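Long-range contact in putative cell adhesion protein (Parabacteroides distasonis, PDB 3LIU), which probably serves as a fimbrillin-type subunit of cell-surface pili and so takes part in cell adhesion: residues A[251-263]-A[292-305]. Residues are numbered along the deposited sequence; the frame is centred on the assembly and turned at random. Where two conformers were deposited one is given.
Sequences IDEGSYKKGLQTK and VKSGESNVNEAYAN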
loop_
_atom_site.group_PDB
_atom_site.type_symbol
_atom_site.label_atom_id
_atom_site.label_comp_id
_atom_site.label_asym_id
_atom_site.label_seq_id
_atom_site.Cartn_x
_atom_site.Cartn_y
_atom_site.Cartn_z
ATOM N N ILE A 251 -9.004 26.449 0.572
ATOM C CA ILE A 251 -9.272 25.388 -0.360
ATOM C C ILE A 251 -8.458 24.119 -0.103
ATOM O O ILE A 251 -8.542 23.176 -0.904
ATOM C CB ILE A 251 -9.169 25.896 -1.802
ATOM C CG1 ILE A 251 -7.746 26.221 -2.188
ATOM C CG2 ILE A 251 -10.066 27.159 -1.993
ATOM C CD1 ILE A 251 -7.584 26.381 -3.704
ATOM N N ASP A 252 -7.691 24.072 0.999
ATOM C CA ASP A 252 -6.920 22.859 1.347
ATOM C C ASP A 252 -7.753 21.755 1.991
ATOM O O ASP A 252 -7.245 20.667 2.255
ATOM C CB ASP A 252 -5.710 23.173 2.251
ATOM C CG ASP A 252 -4.678 22.048 2.239
ATOM O OD1 ASP A 252 -4.274 21.671 1.124
ATOM O OD2 ASP A 252 -4.275 21.543 3.328
ATOM N N GLU A 253 -9.013 22.070 2.233
ATOM C CA GLU A 253 -9.985 21.185 2.845
ATOM C C GLU A 253 -11.273 21.399 2.042
ATOM O O GLU A 253 -11.431 22.449 1.387
ATOM C CB GLU A 253 -10.158 21.592 4.315
ATOM C CG GLU A 253 -10.859 20.598 5.224
ATOM C CD GLU A 253 -10.499 20.789 6.693
ATOM O OE1 GLU A 253 -9.706 21.707 6.973
ATOM O OE2 GLU A 253 -10.992 20.019 7.553
ATOM N N GLY A 254 -12.186 20.431 2.095
ATOM C CA GLY A 254 -13.525 20.563 1.536
ATOM C C GLY A 254 -14.410 19.384 1.913
ATOM O O GLY A 254 -14.065 18.585 2.777
ATOM N N SER A 255 -15.556 19.238 1.263
ATOM C CA SER A 255 -16.427 18.057 1.535
ATOM C C SER A 255 -15.727 16.710 1.209
ATOM O O SER A 255 -16.025 15.677 1.803
ATOM C CB SER A 255 -17.765 18.172 0.781
ATOM O OG SER A 255 -17.568 18.077 -0.621
ATOM N N TYR A 256 -14.748 16.743 0.320
ATOM C CA TYR A 256 -14.069 15.551 -0.105
ATOM C C TYR A 256 -12.836 15.138 0.739
ATOM O O TYR A 256 -12.361 14.013 0.625
ATOM C CB TYR A 256 -13.642 15.731 -1.551
ATOM C CG TYR A 256 -14.745 15.717 -2.609
ATOM C CD1 TYR A 256 -16.041 15.329 -2.318
ATOM C CD2 TYR A 256 -14.440 16.020 -3.938
ATOM C CE1 TYR A 256 -17.009 15.255 -3.314
ATOM C CE2 TYR A 256 -15.413 15.963 -4.944
ATOM C CZ TYR A 256 -16.677 15.563 -4.631
ATOM O OH TYR A 256 -17.644 15.483 -5.604
ATOM N N LYS A 257 -12.311 16.044 1.563
ATOM C CA LYS A 257 -10.991 15.866 2.155
ATOM C C LYS A 257 -10.910 16.771 3.364
ATOM O O LYS A 257 -11.000 18.017 3.221
ATOM C CB LYS A 257 -9.911 16.231 1.122
ATOM C CG LYS A 257 -8.467 16.125 1.548
ATOM C CD LYS A 257 -7.940 17.316 2.306
ATOM C CE LYS A 257 -6.417 17.327 2.356
ATOM N NZ LYS A 257 -5.885 18.568 3.070
ATOM N N LYS A 258 -10.776 16.162 4.548
ATOM C CA LYS A 258 -10.707 16.897 5.798
ATOM C C LYS A 258 -9.304 16.900 6.360
ATOM O O LYS A 258 -8.527 15.965 6.139
ATOM C CB LYS A 258 -11.686 16.331 6.843
ATOM C CG LYS A 258 -13.145 16.424 6.453
ATOM C CD LYS A 258 -13.563 17.889 6.145
ATOM C CE LYS A 258 -15.011 18.061 5.852
ATOM N NZ LYS A 258 -15.325 19.520 5.592
ATOM N N GLY A 259 -9.000 17.974 7.086
ATOM C CA GLY A 259 -7.777 18.115 7.849
ATOM C C GLY A 259 -6.545 18.642 7.122
ATOM O O GLY A 259 -6.405 18.553 5.886
ATOM N N LEU A 260 -5.622 19.176 7.910
ATOM C CA LEU A 260 -4.295 19.458 7.405
ATOM C C LEU A 260 -3.556 18.131 7.389
ATOM O O LEU A 260 -3.188 17.601 8.412
ATOM C CB LEU A 260 -3.569 20.488 8.278
ATOM C CG LEU A 260 -2.112 20.879 7.984
ATOM C CD1 LEU A 260 -1.952 21.441 6.573
ATOM C CD2 LEU A 260 -1.599 21.937 9.018
ATOM N N GLN A 261 -3.337 17.630 6.189
ATOM C CA GLN A 261 -2.628 16.410 5.953
ATOM C C GLN A 261 -1.183 16.785 5.570
ATOM O O GLN A 261 -0.889 17.902 5.144
ATOM C CB GLN A 261 -3.319 15.652 4.798
ATOM C CG GLN A 261 -4.789 15.375 5.097
ATOM C CD GLN A 261 -5.445 14.434 4.078
ATOM O OE1 GLN A 261 -4.781 13.914 3.172
ATOM N NE2 GLN A 261 -6.736 14.179 4.264
ATOM N N THR A 262 -0.286 15.823 5.726
ATOM C CA THR A 262 1.135 16.026 5.439
ATOM C C THR A 262 1.469 15.794 3.965
ATOM O O THR A 262 1.192 14.722 3.386
ATOM C CB THR A 262 1.959 15.092 6.344
ATOM O OG1 THR A 262 1.653 15.381 7.726
ATOM C CG2 THR A 262 3.486 15.228 6.097
ATOM N N LYS A 263 2.085 16.804 3.351
ATOM C CA LYS A 263 2.548 16.691 1.993
ATOM C C LYS A 263 3.666 15.671 1.840
ATOM O O LYS A 263 4.627 15.643 2.610
ATOM C CB LYS A 263 3.052 18.018 1.514
ATOM C CG LYS A 263 3.527 18.041 0.061
ATOM C CD LYS A 263 3.522 19.477 -0.449
ATOM C CE LYS A 263 4.736 19.851 -1.217
ATOM N NZ LYS A 263 5.817 20.108 -0.307
ATOM N N VAL A 292 -12.542 10.381 9.759
ATOM C CA VAL A 292 -12.340 11.808 10.038
ATOM C C VAL A 292 -12.529 12.045 11.538
ATOM O O VAL A 292 -13.040 11.193 12.284
ATOM C CB VAL A 292 -13.247 12.712 9.187
ATOM C CG1 VAL A 292 -12.938 12.507 7.671
ATOM C CG2 VAL A 292 -14.762 12.481 9.560
ATOM N N LYS A 293 -12.104 13.200 12.001
ATOM C CA LYS A 293 -12.211 13.519 13.424
ATOM C C LYS A 293 -13.669 13.661 13.800
ATOM O O LYS A 293 -14.460 14.109 12.991
ATOM C CB LYS A 293 -11.516 14.845 13.657
ATOM C CG LYS A 293 -11.500 15.333 15.073
ATOM C CD LYS A 293 -11.126 16.824 15.097
ATOM C CE LYS A 293 -9.664 17.003 15.369
ATOM N NZ LYS A 293 -9.405 16.964 16.834
ATOM N N SER A 294 -14.052 13.288 15.016
ATOM C CA SER A 294 -15.447 13.433 15.420
ATOM C C SER A 294 -15.809 14.928 15.448
ATOM O O SER A 294 -14.988 15.780 15.814
ATOM C CB SER A 294 -15.681 12.819 16.794
ATOM O OG SER A 294 -14.990 13.612 17.730
ATOM N N GLY A 295 -17.019 15.247 15.033
ATOM C CA GLY A 295 -17.460 16.621 15.056
ATOM C C GLY A 295 -17.088 17.488 13.879
ATOM O O GLY A 295 -17.221 18.714 13.937
ATOM N N GLU A 296 -16.640 16.869 12.795
ATOM C CA GLU A 296 -16.249 17.637 11.592
ATOM C C GLU A 296 -17.572 18.036 10.887
ATOM O O GLU A 296 -18.533 17.286 10.959
ATOM C CB GLU A 296 -15.328 16.727 10.749
ATOM C CG GLU A 296 -14.288 17.375 9.915
ATOM C CD GLU A 296 -13.200 18.094 10.689
ATOM O OE1 GLU A 296 -12.172 17.489 11.103
ATOM O OE2 GLU A 296 -13.367 19.303 10.834
ATOM N N SER A 297 -17.657 19.230 10.296
ATOM C CA SER A 297 -18.805 19.608 9.487
ATOM C C SER A 297 -18.558 19.376 8.015
ATOM O O SER A 297 -17.417 19.242 7.563
ATOM C CB SER A 297 -19.180 21.081 9.692
ATOM O OG SER A 297 -19.948 21.205 10.885
ATOM N N ASN A 298 -19.658 19.286 7.296
ATOM C CA ASN A 298 -19.664 19.227 5.851
ATOM C C ASN A 298 -18.766 18.128 5.314
ATOM O O ASN A 298 -17.845 18.409 4.601
ATOM C CB ASN A 298 -19.259 20.589 5.272
ATOM C CG ASN A 298 -19.467 20.676 3.766
ATOM O OD1 ASN A 298 -20.374 20.049 3.208
ATOM N ND2 ASN A 298 -18.609 21.442 3.098
ATOM N N VAL A 299 -19.070 16.892 5.698
ATOM C CA VAL A 299 -18.325 15.716 5.353
ATOM C C VAL A 299 -19.138 14.897 4.335
ATOM O O VAL A 299 -20.239 14.408 4.659
ATOM C CB VAL A 299 -18.114 14.788 6.606
ATOM C CG1 VAL A 299 -17.374 13.452 6.215
ATOM C CG2 VAL A 299 -17.332 15.507 7.676
ATOM N N ASN A 300 -18.585 14.721 3.131
ATOM C CA ASN A 300 -19.133 13.741 2.200
ATOM C C ASN A 300 -18.428 12.410 2.467
ATOM O O ASN A 300 -17.279 12.176 2.061
ATOM C CB ASN A 300 -19.007 14.208 0.746
ATOM C CG ASN A 300 -19.638 13.250 -0.239
ATOM O OD1 ASN A 300 -19.666 12.051 0.004
ATOM N ND2 ASN A 300 -20.133 13.775 -1.391
ATOM N N GLU A 301 -19.143 11.534 3.141
ATOM C CA GLU A 301 -18.564 10.316 3.678
ATOM C C GLU A 301 -18.114 9.301 2.625
ATOM O O GLU A 301 -17.325 8.416 2.930
ATOM C CB GLU A 301 -19.572 9.666 4.615
ATOM C CG GLU A 301 -19.629 10.415 5.945
ATOM C CD GLU A 301 -20.671 9.891 6.871
ATOM O OE1 GLU A 301 -21.401 8.976 6.476
ATOM O OE2 GLU A 301 -20.773 10.415 7.992
ATOM N N ALA A 302 -18.631 9.428 1.409
ATOM C CA ALA A 302 -18.104 8.693 0.287
ATOM C C ALA A 302 -16.676 9.143 -0.104
ATOM O O ALA A 302 -15.934 8.366 -0.685
ATOM C CB ALA A 302 -19.094 8.797 -0.923
ATOM N N TYR A 303 -16.277 10.382 0.204
ATOM C CA TYR A 303 -14.931 10.841 -0.158
ATOM C C TYR A 303 -13.970 11.029 1.001
ATOM O O TYR A 303 -12.851 10.509 0.945
ATOM C CB TYR A 303 -15.001 12.141 -0.921
ATOM C CG TYR A 303 -15.665 12.056 -2.280
ATOM C CD1 TYR A 303 -17.048 11.953 -2.403
ATOM C CD2 TYR A 303 -14.925 12.169 -3.435
ATOM C CE1 TYR A 303 -17.647 11.926 -3.647
ATOM C CE2 TYR A 303 -15.520 12.148 -4.698
ATOM C CZ TYR A 303 -16.868 12.027 -4.798
ATOM O OH TYR A 303 -17.450 12.002 -6.036
ATOM N N ALA A 304 -14.406 11.789 2.026
ATOM C CA ALA A 304 -13.579 12.125 3.209
ATOM C C ALA A 304 -13.661 11.034 4.288
ATOM O O ALA A 304 -14.786 10.740 4.755
ATOM C CB ALA A 304 -14.072 13.441 3.813
ATOM N N ASN A 305 -12.550 10.412 4.710
ATOM C CA ASN A 305 -11.177 10.591 4.192
ATOM C C ASN A 305 -10.697 9.263 3.623
ATOM O O ASN A 305 -9.663 8.706 4.002
ATOM C CB ASN A 305 -10.188 11.088 5.272
ATOM C CG ASN A 305 -10.080 12.634 5.344
ATOM O OD1 ASN A 305 -10.743 13.357 4.580
ATOM N ND2 ASN A 305 -9.228 13.148 6.300
HETATM O O HOH W 1 -19.854 16.559 -1.271
HETATM O O HOH W 2 -15.988 13.707 -7.942
#
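Ser255 and Val299 bring their CA atoms within 4.9 Å where two irregular loops run alongside each other, joined backbone to backbone by the bond from Asn300 N to Ser255 O. Segment 251-263 makes a type I turn from Gly254 to Lys257 there; segment 292-305 wraps past it and ends in a cis peptide before Asn305. The rings of Tyr256 and Tyr303 lie face to face, with centroids 3.6 Å apart and planes at 12°. Each CG stands anti to the carbonyl carbon, which starts both side chains in the same direction; a water held by Tyr303 OH also touches Tyr256 OH weakly. Replacing Tyr256 by alanine is likely to take the stacking partner from one face of the Tyr303 ring and open a gap beside Pro377 and Ala334. Lys258 bends at chi2 (-57°), slides its methylenes past Glu296 CG and delivers NZ to two backbone carbonyls, Ser297 O and Asn298 O, each 2.9 Å away, with a weak third contact to Gly254 O. Its backbone is gripped by the Asn305 side-chain amide: Lys258 N meets Asn305 OD1 at 2.8 Å, in the carbonyl plane on a lone pair, while Asn305 ND2 donates to Lys258 O. Gln261 NE2, which also bonds Ser207, reaches that same oxygen from the opposite face. A water links Ser255 OG, itself bonded to Asp376, to Asn300 ND2. Ringed by carbonyls, and near Glu296 (bonded to Tyr235) without pairing, Lys258 probably stays charged, joining the loop before strand 262-263 to that between strands 282-284 and 308-319 without mutual strand pairing.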